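Local coordinates for p-47 protein (PDB 6EKT), which may help protect botulinum neurotoxin during its passage through the host gut as part of a progenitor toxin complex, and resembles tubular lipid-binding proteins, at residues F81-T86 and N106-I111; I139-S144 and Y157-L162; N268-S273 and R280-S285; N304-Q309 and I318-L323. All coordinates share one frame; numbering follows the deposited sequence.

Overall arrangement
Four contacts lie in the two halves of an elongated chain: contacts 1 and 2 on one side of its centre, contacts 3 and 4 on the other, with about 50 Å between the centres of contacts 1 and 3. Within each pair the centres are about 10 Å apart and a sheet is shared, through neighbouring strands 108-118 and 124-141 in the first pair and 279-288 and 297-311 in the second. Contacts 1 and 2 are buried; one pairs two strands, with an arginine-glutamate salt bridge on one face and apolar side chains on the other, while contact 2 sets segment 139-144 against a helix. Contacts 3 and 4 are partly buried hairpin pairings, apolar on one face and more polar on the other.

Contact 1: residues F81-T86 and N106-I111; sequences FLRIKT and NPVLEI
Arg83 holds CG opposite its backbone N (chi1 -164°) and bends at chi3 (-72°), a course that carries its guanidinium group to the carboxylate of Glu110, whose own chain runs extended beyond CG. The two residues form a non-hydrogen-bonded pair of antiparallel strands, and their flat groups end up nearly coplanar. Arg83 NE donates to Glu110 OE1 at 2.8 Å, where the oxygen offers its anti lone pair, the one away from OE2, while NH2 reaches the same OE1 at 3.0 Å; the guanidinium thus approaches side-on. Nearer the backbone, Arg83 CG touches Val108 CG1 at 3.6 Å. Phe81 crosses Glu110 at about a right angle, its CB 3.7 Å from Glu110 OE2.

The face bearing Leu82, Ile84, Leu109 and Ile111 is apolar. Ile84 CD1 touches Ile111 CD1 at 3.7 Å, and Leu109 also packs on Leu162 and Phe166 of helix 152-168. Backbone bonds join Leu82 to Ile111 and Ile84 to Leu109 in both directions, and Thr86 N closes the row on Pro107 O at 3.0 Å. Thr86 OG1 sits against the proline ring, 3.7 Å from Pro107 CD, and is buried without a polar partner.

Lys140 also forms a salt bridge with Glu110, through OE2, so the buried carboxylate lies between two cationic side chains, an environment that would probably favour its ionised form.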
loop_
_atom_site.group_PDB
_atom_site.type_symbol
_atom_site.label_atom_id
_atom_site.label_comp_id
_atom_site.label_asym_id
_atom_site.label_seq_id
_atom_site.Cartn_x
_atom_site.Cartn_y
_atom_site.Cartn_z
ATOM N N PHE A 81 14.948 8.690 10.166
ATOM C CA PHE A 81 15.996 9.566 9.622
ATOM C C PHE A 81 16.327 9.131 8.206
ATOM O O PHE A 81 16.302 7.935 7.889
ATOM C CB PHE A 81 17.300 9.444 10.440
ATOM C CG PHE A 81 17.254 10.093 11.789
ATOM C CD1 PHE A 81 16.825 9.369 12.913
ATOM C CD2 PHE A 81 17.683 11.416 11.955
ATOM C CE1 PHE A 81 16.809 9.965 14.169
ATOM C CE2 PHE A 81 17.656 12.019 13.205
ATOM C CZ PHE A 81 17.216 11.290 14.313
ATOM N N LEU A 82 16.685 10.097 7.363
ATOM C CA LEU A 82 17.412 9.790 6.141
ATOM C C LEU A 82 18.889 10.061 6.352
ATOM O O LEU A 82 19.249 11.114 6.890
ATOM C CB LEU A 82 16.938 10.662 4.971
ATOM C CG LEU A 82 15.597 10.429 4.310
ATOM C CD1 LEU A 82 15.462 11.418 3.165
ATOM C CD2 LEU A 82 15.442 9.003 3.791
ATOM N N ARG A 83 19.734 9.124 5.926
ATOM C CA ARG A 83 21.178 9.377 5.857
ATOM C C ARG A 83 21.524 10.044 4.521
ATOM O O ARG A 83 21.075 9.584 3.471
ATOM C CB ARG A 83 21.979 8.093 6.048
ATOM C CG ARG A 83 23.441 8.386 6.372
ATOM C CD ARG A 83 24.213 7.135 6.697
ATOM N NE ARG A 83 23.878 6.551 8.005
ATOM C CZ ARG A 83 24.439 5.440 8.482
ATOM N NH1 ARG A 83 25.355 4.787 7.773
ATOM N NH2 ARG A 83 24.083 4.967 9.665
ATOM N N ILE A 84 22.291 11.138 4.565
ATOM C CA ILE A 84 22.558 11.942 3.368
ATOM C C ILE A 84 24.007 12.419 3.294
ATOM O O ILE A 84 24.640 12.669 4.337
ATOM C CB ILE A 84 21.594 13.146 3.212
ATOM C CG1 ILE A 84 21.726 14.139 4.383
ATOM C CG2 ILE A 84 20.149 12.658 2.992
ATOM C CD1 ILE A 84 21.144 15.515 4.098
ATOM N N LYS A 85 24.530 12.496 2.071
ATOM C CA LYS A 85 25.825 13.126 1.821
ATOM C C LYS A 85 25.553 14.555 1.369
ATOM O O LYS A 85 24.671 14.774 0.530
ATOM C CB LYS A 85 26.590 12.401 0.715
ATOM C CG LYS A 85 27.071 10.991 1.028
ATOM C CD LYS A 85 27.826 10.474 -0.187
ATOM C CE LYS A 85 28.009 8.964 -0.182
ATOM N NZ LYS A 85 28.647 8.543 -1.466
ATOM N N THR A 86 26.310 15.520 1.899
ATOM C CA THR A 86 26.122 16.924 1.519
ATOM C C THR A 86 27.442 17.548 1.020
ATOM O O THR A 86 27.944 18.496 1.634
ATOM C CB THR A 86 25.511 17.773 2.663
ATOM O OG1 THR A 86 26.419 17.806 3.773
ATOM C CG2 THR A 86 24.157 17.213 3.137
ATOM N N ASN A 106 33.042 16.439 2.309
ATOM C CA ASN A 106 31.892 15.586 1.983
ATOM C C ASN A 106 31.262 14.960 3.256
ATOM O O ASN A 106 31.495 13.777 3.561
ATOM C CB ASN A 106 32.333 14.530 0.946
ATOM C CG ASN A 106 31.169 13.769 0.338
ATOM O OD1 ASN A 106 30.003 14.187 0.426
ATOM N ND2 ASN A 106 31.483 12.644 -0.304
ATOM N N PRO A 107 30.463 15.760 4.009
ATOM C CA PRO A 107 29.858 15.280 5.251
ATOM C C PRO A 107 28.739 14.269 5.015
ATOM O O PRO A 107 28.062 14.299 3.977
ATOM C CB PRO A 107 29.275 16.557 5.882
ATOM C CG PRO A 107 29.923 17.708 5.149
ATOM C CD PRO A 107 30.098 17.167 3.759
ATOM N N VAL A 108 28.581 13.369 5.982
ATOM C CA VAL A 108 27.443 12.463 6.013
ATOM C C VAL A 108 26.633 12.812 7.252
ATOM O O VAL A 108 27.138 12.743 8.388
ATOM C CB VAL A 108 27.880 10.976 6.042
ATOM C CG1 VAL A 108 26.664 10.053 6.016
ATOM C CG2 VAL A 108 28.813 10.672 4.879
ATOM N N LEU A 109 25.389 13.215 7.015
ATOM C CA LEU A 109 24.474 13.547 8.071
ATOM C C LEU A 109 23.315 12.557 8.101
ATOM O O LEU A 109 23.089 11.796 7.142
ATOM C CB LEU A 109 23.928 14.970 7.881
ATOM C CG LEU A 109 24.939 16.088 7.592
ATOM C CD1 LEU A 109 24.252 17.396 7.223
ATOM C CD2 LEU A 109 25.855 16.286 8.783
ATOM N N GLU A 110 22.595 12.570 9.215
ATOM C CA GLU A 110 21.272 11.982 9.276
ATOM C C GLU A 110 20.294 13.059 9.688
ATOM O O GLU A 110 20.510 13.755 10.680
ATOM C CB GLU A 110 21.227 10.786 10.231
ATOM C CG GLU A 110 21.657 9.507 9.553
ATOM C CD GLU A 110 21.521 8.270 10.423
ATOM O OE1 GLU A 110 22.220 7.292 10.124
ATOM O OE2 GLU A 110 20.716 8.255 11.389
ATOM N N ILE A 111 19.214 13.211 8.915
ATOM C CA ILE A 111 18.231 14.248 9.208
ATOM C C ILE A 111 16.867 13.590 9.306
ATOM O O ILE A 111 16.503 12.781 8.443
ATOM C CB ILE A 111 18.239 15.406 8.170
ATOM C CG1 ILE A 111 19.661 16.016 8.035
ATOM C CG2 ILE A 111 17.217 16.479 8.556
ATOM C CD1 ILE A 111 19.799 17.195 7.077
#

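Contact 2: residues I139-S144 and Y157-L162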
loop_
_atom_site.group_PDB
_atom_site.type_symbol
_atom_site.label_atom_id
_atom_site.label_comp_id
_atom_site.label_asym_id
_atom_site.label_seq_id
_atom_site.Cartn_x
_atom_site.Cartn_y
_atom_site.Cartn_z
ATOM N N ILE A 139 19.219 16.619 13.519
ATOM C CA ILE A 139 20.405 16.533 12.673
ATOM C C ILE A 139 21.502 15.850 13.476
ATOM O O ILE A 139 21.822 16.296 14.580
ATOM C CB ILE A 139 20.932 17.913 12.219
ATOM C CG1 ILE A 139 19.840 18.707 11.495
ATOM C CG2 ILE A 139 22.169 17.752 11.322
ATOM C CD1 ILE A 139 20.130 20.197 11.414
ATOM N N LYS A 140 22.063 14.792 12.892
ATOM C CA LYS A 140 23.205 14.071 13.441
ATOM C C LYS A 140 24.322 14.116 12.434
ATOM O O LYS A 140 24.082 13.995 11.229
ATOM C CB LYS A 140 22.876 12.608 13.746
ATOM C CG LYS A 140 21.732 12.394 14.731
ATOM C CD LYS A 140 21.567 10.918 15.080
ATOM C CE LYS A 140 20.969 10.141 13.923
ATOM N NZ LYS A 140 20.913 8.664 14.151
ATOM N N ILE A 141 25.545 14.308 12.930
ATOM C CA ILE A 141 26.731 14.177 12.104
ATOM C C ILE A 141 27.231 12.739 12.193
ATOM O O ILE A 141 27.626 12.265 13.265
ATOM C CB ILE A 141 27.827 15.206 12.494
ATOM C CG1 ILE A 141 27.266 16.628 12.320
ATOM C CG2 ILE A 141 29.098 14.980 11.670
ATOM C CD1 ILE A 141 28.119 17.736 12.908
ATOM N N ILE A 142 27.193 12.052 11.058
ATOM C CA ILE A 142 27.690 10.684 10.950
ATOM C C ILE A 142 29.197 10.709 10.704
ATOM O O ILE A 142 29.940 10.118 11.482
ATOM C CB ILE A 142 26.904 9.867 9.882
ATOM C CG1 ILE A 142 25.392 9.944 10.142
ATOM C CG2 ILE A 142 27.368 8.410 9.824
ATOM C CD1 ILE A 142 24.931 9.537 11.545
ATOM N N VAL A 143 29.632 11.403 9.645
ATOM C CA VAL A 143 31.050 11.575 9.287
ATOM C C VAL A 143 31.260 13.035 8.891
ATOM O O VAL A 143 30.545 13.569 8.040
ATOM C CB VAL A 143 31.494 10.663 8.103
ATOM C CG1 VAL A 143 33.001 10.749 7.880
ATOM C CG2 VAL A 143 31.097 9.207 8.329
ATOM N N SER A 144 32.244 13.684 9.505
ATOM C CA SER A 144 32.535 15.091 9.206
ATOM C C SER A 144 32.992 15.274 7.754
ATOM O O SER A 144 32.531 16.186 7.048
ATOM C CB SER A 144 33.558 15.662 10.209
ATOM O OG SER A 144 33.038 15.564 11.531
ATOM N N TYR A 157 35.463 22.099 15.561
ATOM C CA TYR A 157 34.819 23.379 15.227
ATOM C C TYR A 157 33.880 23.314 14.024
ATOM O O TYR A 157 32.815 23.968 14.017
ATOM C CB TYR A 157 35.844 24.515 15.087
ATOM C CG TYR A 157 36.387 24.932 16.431
ATOM C CD1 TYR A 157 35.574 25.619 17.358
ATOM C CD2 TYR A 157 37.698 24.622 16.804
ATOM C CE1 TYR A 157 36.067 25.992 18.613
ATOM C CE2 TYR A 157 38.193 24.996 18.049
ATOM C CZ TYR A 157 37.380 25.681 18.946
ATOM O OH TYR A 157 37.899 26.034 20.185
ATOM N N PHE A 158 34.267 22.517 13.031
ATOM C CA PHE A 158 33.438 22.315 11.857
ATOM C C PHE A 158 32.074 21.713 12.241
ATOM O O PHE A 158 31.028 22.195 11.784
ATOM C CB PHE A 158 34.148 21.447 10.800
ATOM C CG PHE A 158 33.272 21.095 9.617
ATOM C CD1 PHE A 158 32.912 22.066 8.672
ATOM C CD2 PHE A 158 32.808 19.788 9.442
ATOM C CE1 PHE A 158 32.097 21.744 7.590
ATOM C CE2 PHE A 158 32.004 19.458 8.349
ATOM C CZ PHE A 158 31.645 20.432 7.425
ATOM N N ASN A 159 32.097 20.684 13.083
ATOM C CA ASN A 159 30.865 20.016 13.528
ATOM C C ASN A 159 29.905 20.969 14.187
ATOM O O ASN A 159 28.702 20.938 13.895
ATOM C CB ASN A 159 31.178 18.862 14.478
ATOM C CG ASN A 159 31.835 17.706 13.763
ATOM O OD1 ASN A 159 31.834 17.648 12.518
ATOM N ND2 ASN A 159 32.438 16.792 14.534
ATOM N N LYS A 160 30.436 21.804 15.076
ATOM C CA LYS A 160 29.636 22.808 15.755
ATOM C C LYS A 160 29.046 23.810 14.764
ATOM O O LYS A 160 27.846 24.076 14.811
ATOM C CB LYS A 160 30.461 23.508 16.837
ATOM C CG LYS A 160 29.672 24.494 17.680
ATOM C CD LYS A 160 29.945 25.934 17.244
ATOM C CE LYS A 160 29.357 26.936 18.225
ATOM N NZ LYS A 160 29.106 28.241 17.538
ATOM N N LEU A 161 29.884 24.345 13.876
ATOM C CA LEU A 161 29.446 25.385 12.938
ATOM C C LEU A 161 28.532 24.853 11.832
ATOM O O LEU A 161 27.689 25.599 11.331
ATOM C CB LEU A 161 30.639 26.141 12.341
ATOM C CG LEU A 161 31.386 27.054 13.324
ATOM C CD1 LEU A 161 32.726 27.488 12.749
ATOM C CD2 LEU A 161 30.527 28.277 13.641
ATOM N N LEU A 162 28.710 23.589 11.450
ATOM C CA LEU A 162 27.797 22.947 10.490
ATOM C C LEU A 162 26.370 22.924 11.016
ATOM O O LEU A 162 25.433 23.250 10.298
ATOM C CB LEU A 162 28.240 21.526 10.104
ATOM C CG LEU A 162 27.314 20.850 9.056
ATOM C CD1 LEU A 162 28.084 20.128 7.959
ATOM C CD2 LEU A 162 26.295 19.910 9.700
#
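Asn159 leaves the helix with CG opposite its carbonyl carbon (chi1 -70°), which turns the amide toward segment 139-144. Its CB is the first atom to touch, lying 3.6 Å from Ile141 CD1. One bond farther, CG is still against that methyl, at 3.8 Å, and comes within 3.3 Å of Ser144 OG. At the tip OD1 accepts a short hydrogen bond from Ser144 OG, 2.6 Å long, in the carbonyl plane and on a lone pair. The angle at OD1 is 115°, so the hydroxyl comes in from the side of the C=O bond. The other tip atom, ND2, lies 3.3 Å from Ser144 OG.

Ile141 points at the helix: CD1 lies 3.4 Å from Asn159 O and touches Leu162 CD2 at 4.3 Å. Phe158 brings CE2 to 3.6 Å from Ser144 O, a carbonyl oxygen buried here without a polar partner. Leu109 of the neighbouring strand packs on Ile141, continuing the apolar surface.

The chain turns a corner at Ile142, where Ile142 and Val143 both face Val108 in a classic beta bulge. Segment 139-144 meets helix 152-168 on the face of the sheet that carries Ile141 and Leu109, both of which reach the helix, in keeping with the sheet wrapped around a helix in TULIP-like proteins.

Contact 3: residues N268-S273 and R280-S285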
loop_
_atom_site.group_PDB
_atom_site.type_symbol
_atom_site.label_atom_id
_atom_site.label_comp_id
_atom_site.label_asym_id
_atom_site.label_seq_id
_atom_site.Cartn_x
_atom_site.Cartn_y
_atom_site.Cartn_z
ATOM N N ASN A 268 -26.097 -7.865 0.080
ATOM C CA ASN A 268 -26.321 -9.242 0.552
ATOM C C ASN A 268 -25.120 -9.858 1.244
ATOM O O ASN A 268 -25.198 -10.982 1.756
ATOM C CB ASN A 268 -26.762 -10.147 -0.612
ATOM C CG ASN A 268 -28.114 -9.747 -1.166
ATOM O OD1 ASN A 268 -28.213 -9.144 -2.234
ATOM N ND2 ASN A 268 -29.163 -10.037 -0.412
ATOM N N PHE A 269 -24.003 -9.126 1.275
ATOM C CA PHE A 269 -22.766 -9.660 1.812
ATOM C C PHE A 269 -22.117 -8.656 2.761
ATOM O O PHE A 269 -22.482 -7.481 2.766
ATOM C CB PHE A 269 -21.775 -9.967 0.682
ATOM C CG PHE A 269 -22.322 -10.869 -0.398
ATOM C CD1 PHE A 269 -22.999 -10.330 -1.517
ATOM C CD2 PHE A 269 -22.145 -12.251 -0.322
ATOM C CE1 PHE A 269 -23.494 -11.152 -2.535
ATOM C CE2 PHE A 269 -22.638 -13.081 -1.345
ATOM C CZ PHE A 269 -23.306 -12.535 -2.448
ATOM N N GLU A 270 -21.146 -9.138 3.535
ATOM C CA GLU A 270 -20.372 -8.301 4.444
ATOM C C GLU A 270 -19.049 -8.979 4.786
ATOM O O GLU A 270 -18.918 -10.203 4.679
ATOM C CB GLU A 270 -21.180 -8.010 5.727
ATOM C CG GLU A 270 -21.286 -9.182 6.689
ATOM C CD GLU A 270 -22.233 -8.911 7.841
ATOM O OE1 GLU A 270 -23.432 -9.151 7.671
ATOM O OE2 GLU A 270 -21.780 -8.460 8.916
ATOM N N VAL A 271 -18.087 -8.166 5.239
ATOM C CA VAL A 271 -16.806 -8.659 5.699
ATOM C C VAL A 271 -16.864 -8.924 7.204
ATOM O O VAL A 271 -17.215 -8.040 7.985
ATOM C CB VAL A 271 -15.665 -7.641 5.391
ATOM C CG1 VAL A 271 -14.378 -8.053 6.088
ATOM C CG2 VAL A 271 -15.444 -7.533 3.889
ATOM N N ILE A 272 -16.529 -10.148 7.601
ATOM C CA ILE A 272 -16.309 -10.473 9.006
ATOM C C ILE A 272 -14.816 -10.257 9.286
ATOM O O ILE A 272 -13.962 -10.870 8.635
ATOM C CB ILE A 272 -16.710 -11.944 9.306
ATOM C CG1 ILE A 272 -18.137 -12.242 8.809
ATOM C CG2 ILE A 272 -16.482 -12.313 10.777
ATOM C CD1 ILE A 272 -19.279 -11.498 9.496
ATOM N N SER A 273 -14.518 -9.388 10.246
ATOM C CA SER A 273 -13.146 -9.144 10.653
ATOM C C SER A 273 -12.631 -10.348 11.414
ATOM O O SER A 273 -13.375 -10.985 12.168
ATOM C CB SER A 273 -13.050 -7.887 11.514
ATOM O OG SER A 273 -13.346 -6.740 10.741
ATOM N N ARG A 280 -12.944 -12.155 6.230
ATOM C CA ARG A 280 -13.562 -13.046 5.239
ATOM C C ARG A 280 -14.951 -12.513 4.914
ATOM O O ARG A 280 -15.454 -11.647 5.615
ATOM C CB ARG A 280 -13.620 -14.498 5.759
ATOM C CG ARG A 280 -14.353 -14.644 7.069
ATOM C CD ARG A 280 -14.026 -15.957 7.783
ATOM N NE ARG A 280 -14.808 -15.995 9.012
ATOM C CZ ARG A 280 -16.089 -16.350 9.086
ATOM N NH1 ARG A 280 -16.752 -16.761 8.004
ATOM N NH2 ARG A 280 -16.705 -16.308 10.263
ATOM N N ILE A 281 -15.555 -13.031 3.846
ATOM C CA ILE A 281 -16.823 -12.514 3.357
ATOM C C ILE A 281 -17.889 -13.592 3.538
ATOM O O ILE A 281 -17.631 -14.787 3.329
ATOM C CB ILE A 281 -16.736 -12.010 1.881
ATOM C CG1 ILE A 281 -15.945 -10.682 1.806
ATOM C CG2 ILE A 281 -18.137 -11.812 1.290
ATOM C CD1 ILE A 281 -15.614 -10.173 0.408
ATOM N N VAL A 282 -19.059 -13.156 3.992
ATOM C CA VAL A 282 -20.224 -14.034 4.141
ATOM C C VAL A 282 -21.453 -13.329 3.571
ATOM O O VAL A 282 -21.475 -12.105 3.461
ATOM C CB VAL A 282 -20.492 -14.426 5.610
ATOM C CG1 VAL A 282 -19.356 -15.291 6.178
ATOM C CG2 VAL A 282 -20.792 -13.202 6.487
ATOM N N ASN A 283 -22.484 -14.101 3.215
ATOM C CA ASN A 283 -23.780 -13.512 2.945
ATOM C C ASN A 283 -24.459 -13.187 4.284
ATOM O O ASN A 283 -24.154 -13.797 5.327
ATOM C CB ASN A 283 -24.668 -14.470 2.103
ATOM C CG ASN A 283 -25.018 -15.762 2.851
ATOM O OD1 ASN A 283 -24.148 -16.400 3.435
ATOM N ND2 ASN A 283 -26.304 -16.156 2.823
ATOM N N ASN A 284 -25.371 -12.223 4.243
ATOM C CA ASN A 284 -26.175 -11.836 5.415
ATOM C C ASN A 284 -27.669 -12.129 5.218
ATOM O O ASN A 284 -28.504 -11.759 6.058
ATOM C CB ASN A 284 -25.952 -10.348 5.722
ATOM C CG ASN A 284 -26.305 -9.433 4.551
ATOM O OD1 ASN A 284 -27.164 -9.743 3.736
ATOM N ND2 ASN A 284 -25.649 -8.271 4.486
ATOM N N SER A 285 -28.003 -12.775 4.097
ATOM C CA SER A 285 -29.383 -13.076 3.709
ATOM C C SER A 285 -29.371 -14.092 2.545
ATOM O O SER A 285 -28.325 -14.338 1.920
ATOM C CB SER A 285 -30.092 -11.781 3.281
ATOM O OG SER A 285 -29.217 -11.011 2.474
#
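Strands 269-273 and 280-283 run antiparallel with a marked twist, 138° between their directions, and exchange backbone bonds in both directions at the Glu270-Val282 and Ile272-Arg280 pairs. On the face bearing Ile272 and Val282, these two side chains cross at about a right angle, with Ile272 CG1 3.7 Å from Val282 CG2. Arg280 runs beside Ile272 in the same direction, its chain extended from CG to NE, and its guanidinium presents one face to Ile272 CB. On the reverse side Val271 CG2 packs on Ile281 CG1 at 3.8 Å; both residues also touch Leu248 of helix 244-252.

The pair forms a beta hairpin at the margin of a curled antiparallel sheet, in which strand 279-288 continues to strand 297-311. Phe269, its CB 4.1 Å from Ile281 CG2, turns its ring to meet that of Phe306 edge-to-face.

At the Asn268 end of the pairing, polar groups take over. Asn284 N bonds to Asn268 O at 2.8 Å, coming from above the carbonyl plane. Asn268 ND2 donates to Ser285 OG at 3.0 Å, nearly in its own amide plane, while that hydroxyl donates to Asn284 OD1 at 2.7 Å, nearly in line with the C=O bond. Ser285 OG is therefore gripped from two directions. Glu270 OE1 approaches Asn284 CB to 3.4 Å, and the two side-chain planes are steeply inclined, 71° apart.

Contact 4: residues N304-Q309 and I318-L323; sequences NNFSMQ and ISLRGL
Phe306, Met308, Ile318 and Leu320 make the close-packed face of this pairing. With CG opposite its backbone N (chi1 -176°), Phe306 leans its ring toward the partner strand: CE2 touches Ile318 CG2 at 3.6 Å, and CD2 lies 4.1 Å from Leu320 CB. Met308 and Ile318 lie side by side and point the same way. The bend of Met308 at chi3 brings its CE methyl to 3.7 Å from Ile318 CD1, so the two branches of the isoleucine are shared, CG2 going to the aromatic ring and CD1 to the thioether methyl. All four residues are buried, and Leu256 lies against both Phe306 and Met308.

The opposite face, with Asn305, Ser307, Ser319 and Arg321, is more exposed and more loosely joined. Arg321 bends at chi3 and brings NH2 to 2.6 Å from Asn305 OD1, with the amide and guanidinium planes 46° apart. A water donates to Ser319 O at 3.0 Å.

Asn283 of the adjoining strand bonds to Phe306 N and Asn304 O. At one end the register slips. Asn304 and Asn305 both face Arg321, and Arg321 O accepts from the two successive amides, Asn304 N at 2.8 Å and Asn305 N at 3.1 Å. The two amides on Arg321 O mark a classic beta bulge, set here in the long antiparallel hairpin of strands 297-311 and 315-326, within the curled sheet of a TULIP-like fold.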
loop_
_atom_site.group_PDB
_atom_site.type_symbol
_atom_site.label_atom_id
_atom_site.label_comp_id
_atom_site.label_asym_id
_atom_site.label_seq_id
_atom_site.Cartn_x
_atom_site.Cartn_y
_atom_site.Cartn_z
ATOM N N ASN A 304 -28.181 -20.311 0.538
ATOM C CA ASN A 304 -28.459 -19.940 1.918
ATOM C C ASN A 304 -27.216 -19.618 2.740
ATOM O O ASN A 304 -27.310 -18.848 3.681
ATOM C CB ASN A 304 -29.307 -20.999 2.609
ATOM C CG ASN A 304 -30.647 -21.191 1.917
ATOM O OD1 ASN A 304 -31.367 -20.221 1.660
ATOM N ND2 ASN A 304 -30.961 -22.431 1.571
ATOM N N ASN A 305 -26.079 -20.212 2.383
ATOM C CA ASN A 305 -24.811 -19.967 3.106
ATOM C C ASN A 305 -23.731 -19.787 2.069
ATOM O O ASN A 305 -23.623 -20.586 1.138
ATOM C CB ASN A 305 -24.432 -21.138 4.026
ATOM C CG ASN A 305 -25.534 -21.511 4.978
ATOM O OD1 ASN A 305 -26.206 -22.519 4.776
ATOM N ND2 ASN A 305 -25.746 -20.701 6.011
ATOM N N PHE A 306 -22.925 -18.752 2.253
ATOM C CA PHE A 306 -21.895 -18.384 1.328
ATOM C C PHE A 306 -20.735 -17.880 2.173
ATOM O O PHE A 306 -20.944 -17.061 3.060
ATOM C CB PHE A 306 -22.413 -17.246 0.423
ATOM C CG PHE A 306 -21.455 -16.833 -0.660
ATOM C CD1 PHE A 306 -20.508 -15.820 -0.441
ATOM C CD2 PHE A 306 -21.535 -17.407 -1.937
ATOM C CE1 PHE A 306 -19.649 -15.423 -1.461
ATOM C CE2 PHE A 306 -20.670 -17.015 -2.958
ATOM C CZ PHE A 306 -19.727 -16.012 -2.713
ATOM N N SER A 307 -19.540 -18.397 1.903
ATOM C CA SER A 307 -18.333 -17.884 2.523
ATOM C C SER A 307 -17.281 -17.740 1.458
ATOM O O SER A 307 -17.293 -18.459 0.458
ATOM C CB SER A 307 -17.857 -18.795 3.653
ATOM O OG SER A 307 -18.955 -19.146 4.479
ATOM N N MET A 308 -16.383 -16.785 1.671
ATOM C CA MET A 308 -15.306 -16.505 0.748
ATOM C C MET A 308 -14.136 -16.011 1.576
ATOM O O MET A 308 -14.275 -15.038 2.334
ATOM C CB MET A 308 -15.751 -15.395 -0.233
ATOM C CG MET A 308 -14.635 -14.838 -1.120
ATOM S SD MET A 308 -15.233 -13.464 -2.131
ATOM C CE MET A 308 -16.043 -14.339 -3.471
ATOM N N GLN A 309 -12.996 -16.665 1.431
ATOM C CA GLN A 309 -11.794 -16.179 2.094
ATOM C C GLN A 309 -10.586 -16.364 1.186
ATOM O O GLN A 309 -10.619 -17.151 0.238
ATOM C CB GLN A 309 -11.606 -16.851 3.460
ATOM C CG GLN A 309 -11.306 -18.341 3.430
ATOM C CD GLN A 309 -11.298 -18.971 4.814
ATOM O OE1 GLN A 309 -12.299 -18.959 5.518
ATOM N NE2 GLN A 309 -10.161 -19.535 5.203
ATOM N N ILE A 318 -14.262 -20.403 -2.078
ATOM C CA ILE A 318 -15.679 -20.063 -1.947
ATOM C C ILE A 318 -16.408 -21.355 -1.614
ATOM O O ILE A 318 -16.299 -22.347 -2.352
ATOM C CB ILE A 318 -16.266 -19.418 -3.237
ATOM C CG1 ILE A 318 -15.495 -18.147 -3.598
ATOM C CG2 ILE A 318 -17.755 -19.117 -3.056
ATOM C CD1 ILE A 318 -15.723 -17.634 -5.014
ATOM N N SER A 319 -17.100 -21.342 -0.482
ATOM C CA SER A 319 -17.880 -22.487 -0.001
ATOM C C SER A 319 -19.327 -22.016 0.135
ATOM O O SER A 319 -19.604 -20.972 0.748
ATOM C CB SER A 319 -17.297 -22.998 1.329
ATOM O OG SER A 319 -18.000 -24.148 1.786
ATOM N N LEU A 320 -20.260 -22.757 -0.469
ATOM C CA LEU A 320 -21.661 -22.343 -0.414
ATOM C C LEU A 320 -22.606 -23.540 -0.335
ATOM O O LEU A 320 -22.247 -24.649 -0.779
ATOM C CB LEU A 320 -22.004 -21.429 -1.612
ATOM C CG LEU A 320 -21.996 -22.037 -3.024
ATOM C CD1 LEU A 320 -23.371 -22.629 -3.325
ATOM C CD2 LEU A 320 -21.601 -21.034 -4.103
ATOM N N ARG A 321 -23.795 -23.290 0.213
ATOM C CA ARG A 321 -24.847 -24.292 0.349
ATOM C C ARG A 321 -26.146 -23.636 -0.072
ATOM O O ARG A 321 -26.432 -22.490 0.310
ATOM C CB ARG A 321 -24.960 -24.728 1.816
ATOM C CG ARG A 321 -25.863 -25.921 2.147
ATOM C CD ARG A 321 -25.617 -26.387 3.601
ATOM N NE ARG A 321 -24.206 -26.157 4.023
ATOM C CZ ARG A 321 -23.774 -25.233 4.896
ATOM N NH1 ARG A 321 -22.483 -25.127 5.160
ATOM N NH2 ARG A 321 -24.610 -24.419 5.527
ATOM N N GLY A 322 -26.952 -24.390 -0.820
ATOM C CA GLY A 322 -28.246 -23.887 -1.281
ATOM C C GLY A 322 -29.197 -25.017 -1.648
ATOM O O GLY A 322 -28.967 -26.189 -1.324
ATOM N N LEU A 323 -30.284 -24.645 -2.305
ATOM C CA LEU A 323 -31.303 -25.601 -2.719
ATOM C C LEU A 323 -31.974 -25.067 -3.977
ATOM O O LEU A 323 -31.899 -23.862 -4.258
ATOM C CB LEU A 323 -32.340 -25.836 -1.602
ATOM C CG LEU A 323 -33.078 -24.639 -1.016
ATOM C CD1 LEU A 323 -34.286 -24.265 -1.888
ATOM C CD2 LEU A 323 -33.517 -24.986 0.400
HETATM O O HOH W 1 -20.738 -21.728 3.392
#